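Probable CoA-transferase alpha subunit (Rhodococcus jostii, PDB 6COJ) probably serves as the alpha subunit of a CoA-transferase-family enzyme, lining part of a pocket that holds a large acyl-CoA thioester. Local coordinates at residues 84-89 against 110-115; 46-51 against 253-258. The protein carries 1 engineered substitution. All blocks are in the same frame, centred on the assembly; numbering follows the deposited sequence.

Followed from its N terminus, the chain first reaches 46-51, at the start of helix 48-56, and leaves it without its partner for some two hundred residues. Within that span the chain makes contact 1: after strand 81-86 it passes through helix 99-106, and strand 111-114 then returns to pair with strand 81-86, closing a short loop. Strands 177-184, 213-217 and 244-247 complete the parallel sheet before 253-258 comes back to 46-51 and closes contact 2. The loops nest without crossing. Contact 1 joins two neighbouring strands at one border of the sheet as this chain forms it, whereas contact 2 ties an early helix to a late loop. Their centres lie about 20 Å apart, with nearest atoms about 7 Å apart.

Contact 1: residues 84-89 against 110-115; sequences AYYGFV and IAVREM. With F8G (S-{(3R,5R,9R)-1-[(2R,3S,4R,5R)-5-(6-amino-9H-purin-9-yl)-4-hydroxy-3-(phosphonooxy)tetrahydrofuran-2-yl]-3,5,9-trihydroxy-8,8-dimethyl-3,5-dioxido-10,14-dioxo-2,4,6-trioxa-11,15-diaza-3lambda~5~,5lambda~5~-diphosphaheptadecan-17-yl} (5R,10R)-7-hydroxy-10-methyl-2-oxo-1-oxaspiro[4.5]dec-6-ene-6-carbothioate (non-preferred name)), chain E.
Ala84 and Arg113 carry the backbone pairing of two parallel strands. The N of Ala84 donates to the O of Ala111 at 2.9 Å, and the N of Arg113 to the O of Ala84 at 2.8 Å, nearly straight at 171°. Further on, the N of Met115 reaches the O of Tyr86 at 3.0 Å, while the buried N of Tyr86 finds no partner.

One hydrogen bond joins side chains: Tyr86 OH donates to Glu114 OE1 at 2.7 Å, on the anti lone pair of that oxygen. With CG anti to the backbone N (chi1 -177°) and the chain extended beyond it, Glu114 brings OE1 to the tyrosine hydroxyl. OE2, the other oxygen, bonds to a polar side chain of another protein's chain, so the carboxylate links strand to subunit.

Helix 99-106 connects the two strands, a beta-alpha-beta crossover in a Rossmann-like parallel sheet with 111-114 as an outermost strand within this chain.

The rings settle over backbone and aliphatic carbon. Glu114 CA sits over one face of Tyr86, 4.2 Å from the ring centroid, with Val89 CG2 over the opposite face and Val112 CG1 in plane at the edge. On the other side of the sheet, Arg113 CB makes a CH-pi contact 3.8 Å from the centroid of the Tyr85 ring, and Met115 CE lies at that ring's edge, 3.7 Å from Tyr85 CB. The polar ends of Tyr85 and Arg113 converge on Glu151.

Past the corner at Gly87, Phe88 turns to the ligand, its CD2 3.2 Å from F8G OAN, the carbonyl oxygen of the spiro-lactone.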
loop_
_atom_site.group_PDB
_atom_site.type_symbol
_atom_site.label_atom_id
_atom_site.label_comp_id
_atom_site.label_asym_id
_atom_site.label_seq_id
_atom_site.Cartn_x
_atom_site.Cartn_y
_atom_site.Cartn_z
ATOM N N ALA A 84 -25.005 5.600 -3.586
ATOM C CA ALA A 84 -24.112 4.750 -2.810
ATOM C C ALA A 84 -23.067 4.124 -3.715
ATOM O O ALA A 84 -23.405 3.548 -4.753
ATOM C CB ALA A 84 -24.895 3.664 -2.054
ATOM N N TYR A 85 -21.802 4.241 -3.304
ATOM C CA TYR A 85 -20.661 3.589 -3.930
ATOM C C TYR A 85 -20.191 2.506 -2.967
ATOM O O TYR A 85 -19.809 2.818 -1.838
ATOM C CB TYR A 85 -19.526 4.601 -4.104
ATOM C CG TYR A 85 -19.770 5.702 -5.116
ATOM C CD1 TYR A 85 -20.607 6.774 -4.828
ATOM C CD2 TYR A 85 -19.146 5.674 -6.356
ATOM C CE1 TYR A 85 -20.826 7.783 -5.757
ATOM C CE2 TYR A 85 -19.354 6.682 -7.288
ATOM C CZ TYR A 85 -20.198 7.733 -6.978
ATOM O OH TYR A 85 -20.423 8.745 -7.882
ATOM N N TYR A 86 -20.201 1.242 -3.403
ATOM C CA TYR A 86 -19.878 0.162 -2.469
ATOM C C TYR A 86 -19.374 -1.048 -3.235
ATOM O O TYR A 86 -19.725 -1.250 -4.403
ATOM C CB TYR A 86 -21.107 -0.236 -1.617
ATOM C CG TYR A 86 -22.306 -0.620 -2.468
ATOM C CD1 TYR A 86 -23.216 0.339 -2.890
ATOM C CD2 TYR A 86 -22.489 -1.931 -2.894
ATOM C CE1 TYR A 86 -24.297 0.001 -3.693
ATOM C CE2 TYR A 86 -23.555 -2.275 -3.710
ATOM C CZ TYR A 86 -24.441 -1.307 -4.112
ATOM O OH TYR A 86 -25.505 -1.639 -4.914
ATOM N N GLY A 87 -18.574 -1.866 -2.547
ATOM C CA GLY A 87 -18.080 -3.106 -3.111
ATOM C C GLY A 87 -18.987 -4.269 -2.781
ATOM O O GLY A 87 -18.979 -5.294 -3.470
ATOM N N PHE A 88 -19.768 -4.116 -1.718
ATOM C CA PHE A 88 -20.753 -5.106 -1.300
ATOM C C PHE A 88 -21.562 -4.473 -0.182
ATOM O O PHE A 88 -21.213 -3.409 0.333
ATOM C CB PHE A 88 -20.075 -6.382 -0.780
ATOM C CG PHE A 88 -19.222 -6.162 0.441
ATOM C CD1 PHE A 88 -19.789 -6.179 1.713
ATOM C CD2 PHE A 88 -17.850 -5.954 0.323
ATOM C CE1 PHE A 88 -19.012 -5.964 2.844
ATOM C CE2 PHE A 88 -17.066 -5.757 1.455
ATOM C CZ PHE A 88 -17.647 -5.762 2.709
ATOM N N VAL A 89 -22.645 -5.145 0.195
ATOM C CA VAL A 89 -23.329 -4.873 1.456
ATOM C C VAL A 89 -23.581 -6.216 2.124
ATOM O O VAL A 89 -24.217 -7.095 1.532
ATOM C CB VAL A 89 -24.652 -4.106 1.271
ATOM C CG1 VAL A 89 -25.297 -3.853 2.640
ATOM C CG2 VAL A 89 -24.406 -2.788 0.530
ATOM N N ILE A 110 -32.299 4.571 -4.090
ATOM C CA ILE A 110 -30.910 5.003 -4.144
ATOM C C ILE A 110 -30.349 4.711 -5.528
ATOM O O ILE A 110 -30.695 3.702 -6.153
ATOM C CB ILE A 110 -30.049 4.361 -3.031
ATOM C CG1 ILE A 110 -30.018 2.839 -3.154
ATOM C CG2 ILE A 110 -30.567 4.764 -1.647
ATOM C CD1 ILE A 110 -29.109 2.162 -2.088
ATOM N N ALA A 111 -29.510 5.616 -6.021
ATOM C CA ALA A 111 -28.738 5.368 -7.229
ATOM C C ALA A 111 -27.457 4.684 -6.787
ATOM O O ALA A 111 -26.810 5.139 -5.840
ATOM C CB ALA A 111 -28.405 6.687 -7.923
ATOM N N VAL A 112 -27.102 3.581 -7.431
ATOM C CA VAL A 112 -25.941 2.807 -6.996
ATOM C C VAL A 112 -24.808 2.902 -8.004
ATOM O O VAL A 112 -25.023 2.850 -9.223
ATOM C CB VAL A 112 -26.248 1.341 -6.617
ATOM C CG1 VAL A 112 -27.302 1.276 -5.502
ATOM C CG2 VAL A 112 -26.689 0.539 -7.826
ATOM N N ARG A 113 -23.592 3.049 -7.474
ATOM C CA ARG A 113 -22.374 2.817 -8.241
ATOM C C ARG A 113 -21.663 1.628 -7.609
ATOM O O ARG A 113 -20.570 1.747 -7.032
ATOM C CB ARG A 113 -21.513 4.073 -8.294
ATOM C CG ARG A 113 -22.193 5.244 -8.995
ATOM C CD ARG A 113 -22.484 4.960 -10.482
ATOM N NE ARG A 113 -23.153 6.096 -11.108
ATOM C CZ ARG A 113 -24.471 6.231 -11.189
ATOM N NH1 ARG A 113 -25.266 5.281 -10.711
ATOM N NH2 ARG A 113 -24.985 7.310 -11.762
ATOM N N GLU A 114 -22.321 0.479 -7.702
ATOM C CA GLU A 114 -21.782 -0.780 -7.223
ATOM C C GLU A 114 -20.519 -1.111 -8.009
ATOM O O GLU A 114 -20.426 -0.838 -9.212
ATOM C CB GLU A 114 -22.859 -1.851 -7.431
ATOM C CG GLU A 114 -22.500 -3.224 -6.913
ATOM C CD GLU A 114 -23.691 -4.157 -6.904
ATOM O OE1 GLU A 114 -24.774 -3.729 -6.463
ATOM O OE2 GLU A 114 -23.549 -5.313 -7.352
ATOM N N MET A 115 -19.532 -1.680 -7.324
ATOM C CA MET A 115 -18.248 -1.921 -7.967
ATOM C C MET A 115 -17.583 -3.132 -7.339
ATOM O O MET A 115 -17.957 -3.578 -6.252
ATOM C CB MET A 115 -17.342 -0.691 -7.859
ATOM C CG MET A 115 -16.856 -0.408 -6.445
ATOM S SD MET A 115 -15.937 1.147 -6.326
ATOM C CE MET A 115 -17.216 2.237 -5.682
HETATM C C4 F8G E . -36.161 -14.249 -6.879
HETATM C C5 F8G E . -35.830 -14.154 -8.307
HETATM C C6 F8G E . -36.254 -12.938 -9.042
HETATM C C8 F8G E . -35.083 -16.041 -7.490
HETATM N N1 F8G E . -36.925 -11.966 -8.380
HETATM N N3 F8G E . -36.834 -13.250 -6.261
HETATM C "C1'" F8G E . -35.800 -15.881 -5.059
HETATM C C2 F8G E . -37.271 -12.033 -6.953
HETATM C "C2'" F8G E . -36.062 -17.363 -4.884
HETATM C "C3'" F8G E . -35.426 -17.615 -3.536
HETATM C "C4'" F8G E . -34.202 -16.738 -3.571
HETATM C "C5'" F8G E . -33.034 -17.511 -4.146
HETATM C CAA F8G E . -11.622 -11.551 -2.999
HETATM C CAB F8G E . -12.902 -12.339 -2.880
HETATM C CAC F8G E . -13.961 -11.923 -2.155
HETATM C CAD F8G E . -13.812 -10.826 -1.110
HETATM C CAE F8G E . -12.358 -10.380 -0.981
HETATM C CAF F8G E . -11.729 -10.190 -2.346
HETATM C CAG F8G E . -15.299 -12.485 -2.408
HETATM C CAI F8G E . -12.210 -9.097 -0.177
HETATM C CAK F8G E . -14.382 -11.167 0.283
HETATM C CAL F8G E . -15.580 -10.243 0.568
HETATM C CAM F8G E . -15.646 -9.411 -0.689
HETATM C CAQ F8G E . -17.371 -13.926 -3.433
HETATM C CAR F8G E . -17.722 -14.815 -2.253
HETATM C CAT F8G E . -19.847 -15.900 -2.632
HETATM C CAU F8G E . -21.282 -16.009 -2.154
HETATM C CAV F8G E . -22.220 -16.663 -3.162
HETATM C CAX F8G E . -23.904 -17.906 -1.978
HETATM C CAY F8G E . -25.329 -18.019 -1.499
HETATM C CAZ F8G E . -26.149 -18.995 -2.351
HETATM C CBA F8G E . -27.610 -18.904 -1.936
HETATM C CBM F8G E . -26.035 -18.602 -3.817
HETATM C CBN F8G E . -25.697 -20.437 -2.158
HETATM N N6 F8G E . -35.975 -12.801 -10.360
HETATM N N7 F8G E . -35.169 -15.288 -8.618
HETATM N N9 F8G E . -35.688 -15.420 -6.462
HETATM N NAS F8G E . -19.148 -14.923 -2.062
HETATM N NAW F8G E . -23.564 -16.790 -2.615
HETATM O "O2'" F8G E . -37.458 -17.668 -4.872
HETATM O "O3'" F8G E . -36.240 -17.073 -2.511
HETATM O "O4'" F8G E . -34.533 -15.656 -4.438
HETATM O "O5'" F8G E . -32.697 -18.562 -3.246
HETATM O OAH F8G E . -12.921 -13.394 -3.480
HETATM O OAJ F8G E . -16.255 -12.038 -1.785
HETATM O OAN F8G E . -16.472 -8.575 -0.985
HETATM O OAO F8G E . -14.564 -9.715 -1.583
HETATM O OBB F8G E . -27.980 -17.540 -2.071
HETATM O OBD F8G E . -30.464 -17.473 -2.802
HETATM O OBJ F8G E . -19.362 -16.655 -3.465
HETATM O OBK F8G E . -23.087 -18.792 -1.779
HETATM O OBL F8G E . -25.352 -18.442 -0.128
HETATM O OBO F8G E . -29.450 -15.553 -1.628
HETATM O OBP F8G E . -29.810 -17.624 -0.270
HETATM O OBQ F8G E . -30.901 -19.885 -1.976
HETATM O OBR F8G E . -30.650 -19.423 -4.423
HETATM O OCI F8G E . -37.835 -17.257 -0.550
HETATM O OCJ F8G E . -38.180 -18.631 -2.590
HETATM O OCK F8G E . -36.279 -19.127 -1.052
HETATM P PBC F8G E . -29.447 -17.059 -1.624
HETATM P PBE F8G E . -31.139 -18.900 -3.094
HETATM P PCH F8G E . -37.160 -18.051 -1.641
HETATM S SAP F8G E . -15.621 -13.707 -3.513
#

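Contact 2: residues 46-51 against 253-258; sequences KPMALV and HFTLAG
Met48 and His253 meet where this contact is tightest: Met48 CB lies 3.1 Å from His253 O, a carbonyl that also receives a hydrogen bond from Arg52. Beyond CB the methionine bends twice, at chi2 (-64°) and chi3 (-78°), and this folding carries its methyl over the ring of Phe254. CE stands 4.2 Å from the ring centroid, a CH-pi contact displaced toward the CZ and CE2 rim. The peptide bond joining His253 to Phe254 is cis. Pro70 and Leu74 of helix 70-77 also pack on Met48.

A polar link adjoins this apolar patch. The N of Lys46 donates to Thr255 OG1 at 3.0 Å and 155°, while the same hydroxyl bonds to the O of Ala252, so one oxygen accepts from Lys46 and also bonds back to the residue just before its own segment. Thr255 CG2 packs 3.9 Å from Lys46 CB.

Elsewhere the segments part company. The lysine chain leads away, its NZ in a salt bridge with Asp71 and hydrogen-bonded to the O atoms of Gly39 and Tyr67. After Thr255 the loop makes no further contact with 46-51, although the backbone of Leu256 still bonds to that of Arg45; Leu256 and Gly258 are partly exposed. His253 turns its ring from the helix toward Tyr296 and Asp264.

What the loop covers is a helix start: Pro47, centre of an inverse gamma turn, occupies the N-cap position of helix 48-56, which connects strands 35-38 and 62-65 in a beta-alpha-beta crossover of the Rossmann-like sheet.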
loop_
_atom_site.group_PDB
_atom_site.type_symbol
_atom_site.label_atom_id
_atom_site.label_comp_id
_atom_site.label_asym_id
_atom_site.label_seq_id
_atom_site.Cartn_x
_atom_site.Cartn_y
_atom_site.Cartn_z
ATOM N N LYS A 46 -17.600 -0.922 12.435
ATOM C CA LYS A 46 -18.275 0.225 11.868
ATOM C C LYS A 46 -18.409 1.315 12.927
ATOM O O LYS A 46 -18.560 1.018 14.113
ATOM C CB LYS A 46 -19.666 -0.189 11.408
ATOM C CG LYS A 46 -19.629 -0.990 10.120
ATOM C CD LYS A 46 -19.276 -0.099 8.960
ATOM C CE LYS A 46 -19.166 -0.861 7.664
ATOM N NZ LYS A 46 -18.895 0.105 6.575
ATOM N N PRO A 47 -18.351 2.605 12.522
ATOM C CA PRO A 47 -18.584 3.712 13.480
ATOM C C PRO A 47 -20.074 3.881 13.758
ATOM O O PRO A 47 -20.726 4.860 13.365
ATOM C CB PRO A 47 -17.970 4.909 12.748
ATOM C CG PRO A 47 -18.226 4.603 11.303
ATOM C CD PRO A 47 -18.016 3.104 11.174
ATOM N N MET A 48 -20.641 2.885 14.447
ATOM C CA MET A 48 -22.087 2.810 14.610
ATOM C C MET A 48 -22.619 3.920 15.509
ATOM O O MET A 48 -23.735 4.410 15.285
ATOM C CB MET A 48 -22.492 1.436 15.146
ATOM C CG MET A 48 -22.189 0.270 14.226
ATOM S SD MET A 48 -23.091 0.309 12.667
ATOM C CE MET A 48 -24.697 -0.259 13.225
ATOM N N ALA A 49 -21.847 4.337 16.517
ATOM C CA ALA A 49 -22.265 5.480 17.321
ATOM C C ALA A 49 -22.353 6.743 16.472
ATOM O O ALA A 49 -23.299 7.528 16.613
ATOM C CB ALA A 49 -21.332 5.663 18.521
ATOM N N LEU A 50 -21.391 6.951 15.568
ATOM C CA LEU A 50 -21.480 8.105 14.673
ATOM C C LEU A 50 -22.662 7.977 13.717
ATOM O O LEU A 50 -23.351 8.968 13.434
ATOM C CB LEU A 50 -20.160 8.297 13.920
ATOM C CG LEU A 50 -19.029 8.949 14.740
ATOM C CD1 LEU A 50 -17.648 8.693 14.107
ATOM C CD2 LEU A 50 -19.265 10.457 14.925
ATOM N N VAL A 51 -22.944 6.758 13.244
ATOM C CA VAL A 51 -24.110 6.542 12.384
ATOM C C VAL A 51 -25.407 6.837 13.136
ATOM O O VAL A 51 -26.326 7.463 12.592
ATOM C CB VAL A 51 -24.093 5.125 11.780
ATOM C CG1 VAL A 51 -25.423 4.819 11.087
ATOM C CG2 VAL A 51 -22.936 4.980 10.807
ATOM N N HIS A 253 -20.678 -1.103 18.409
ATOM C CA HIS A 253 -21.804 -2.016 18.598
ATOM C C HIS A 253 -22.907 -1.670 17.592
ATOM O O HIS A 253 -23.255 -0.499 17.473
ATOM C CB HIS A 253 -22.344 -1.888 20.024
ATOM C CG HIS A 253 -23.421 -2.876 20.339
ATOM N ND1 HIS A 253 -24.745 -2.665 20.010
ATOM C CD2 HIS A 253 -23.368 -4.091 20.935
ATOM C CE1 HIS A 253 -25.458 -3.710 20.384
ATOM N NE2 HIS A 253 -24.650 -4.586 20.956
ATOM N N PHE A 254 -23.485 -2.646 16.884
ATOM C CA PHE A 254 -23.371 -4.076 17.150
ATOM C C PHE A 254 -22.400 -4.836 16.248
ATOM O O PHE A 254 -22.490 -6.062 16.149
ATOM C CB PHE A 254 -24.765 -4.726 17.038
ATOM C CG PHE A 254 -25.573 -4.249 15.853
ATOM C CD1 PHE A 254 -25.423 -4.840 14.599
ATOM C CD2 PHE A 254 -26.484 -3.207 15.990
ATOM C CE1 PHE A 254 -26.173 -4.397 13.512
ATOM C CE2 PHE A 254 -27.237 -2.760 14.906
ATOM C CZ PHE A 254 -27.081 -3.357 13.667
ATOM N N THR A 255 -21.467 -4.139 15.602
ATOM C CA THR A 255 -20.448 -4.824 14.813
ATOM C C THR A 255 -19.269 -5.217 15.710
ATOM O O THR A 255 -19.149 -4.765 16.854
ATOM C CB THR A 255 -19.986 -3.945 13.644
ATOM O OG1 THR A 255 -19.267 -2.789 14.115
ATOM C CG2 THR A 255 -21.207 -3.491 12.845
ATOM N N LEU A 256 -18.397 -6.081 15.196
ATOM C CA LEU A 256 -17.228 -6.477 15.985
ATOM C C LEU A 256 -16.189 -5.352 16.019
ATOM O O LEU A 256 -16.245 -4.391 15.249
ATOM C CB LEU A 256 -16.634 -7.798 15.482
ATOM C CG LEU A 256 -16.154 -7.943 14.035
ATOM C CD1 LEU A 256 -14.860 -7.180 13.778
ATOM C CD2 LEU A 256 -15.969 -9.420 13.690
ATOM N N ALA A 257 -15.206 -5.483 16.904
ATOM C CA ALA A 257 -14.228 -4.405 17.054
ATOM C C ALA A 257 -12.860 -4.948 17.456
ATOM O O ALA A 257 -12.281 -4.571 18.471
ATOM C CB ALA A 257 -14.717 -3.350 18.043
ATOM N N GLY A 258 -12.315 -5.838 16.632
ATOM C CA GLY A 258 -10.969 -6.330 16.878
ATOM C C GLY A 258 -10.879 -6.983 18.240
ATOM O O GLY A 258 -11.734 -7.794 18.616
#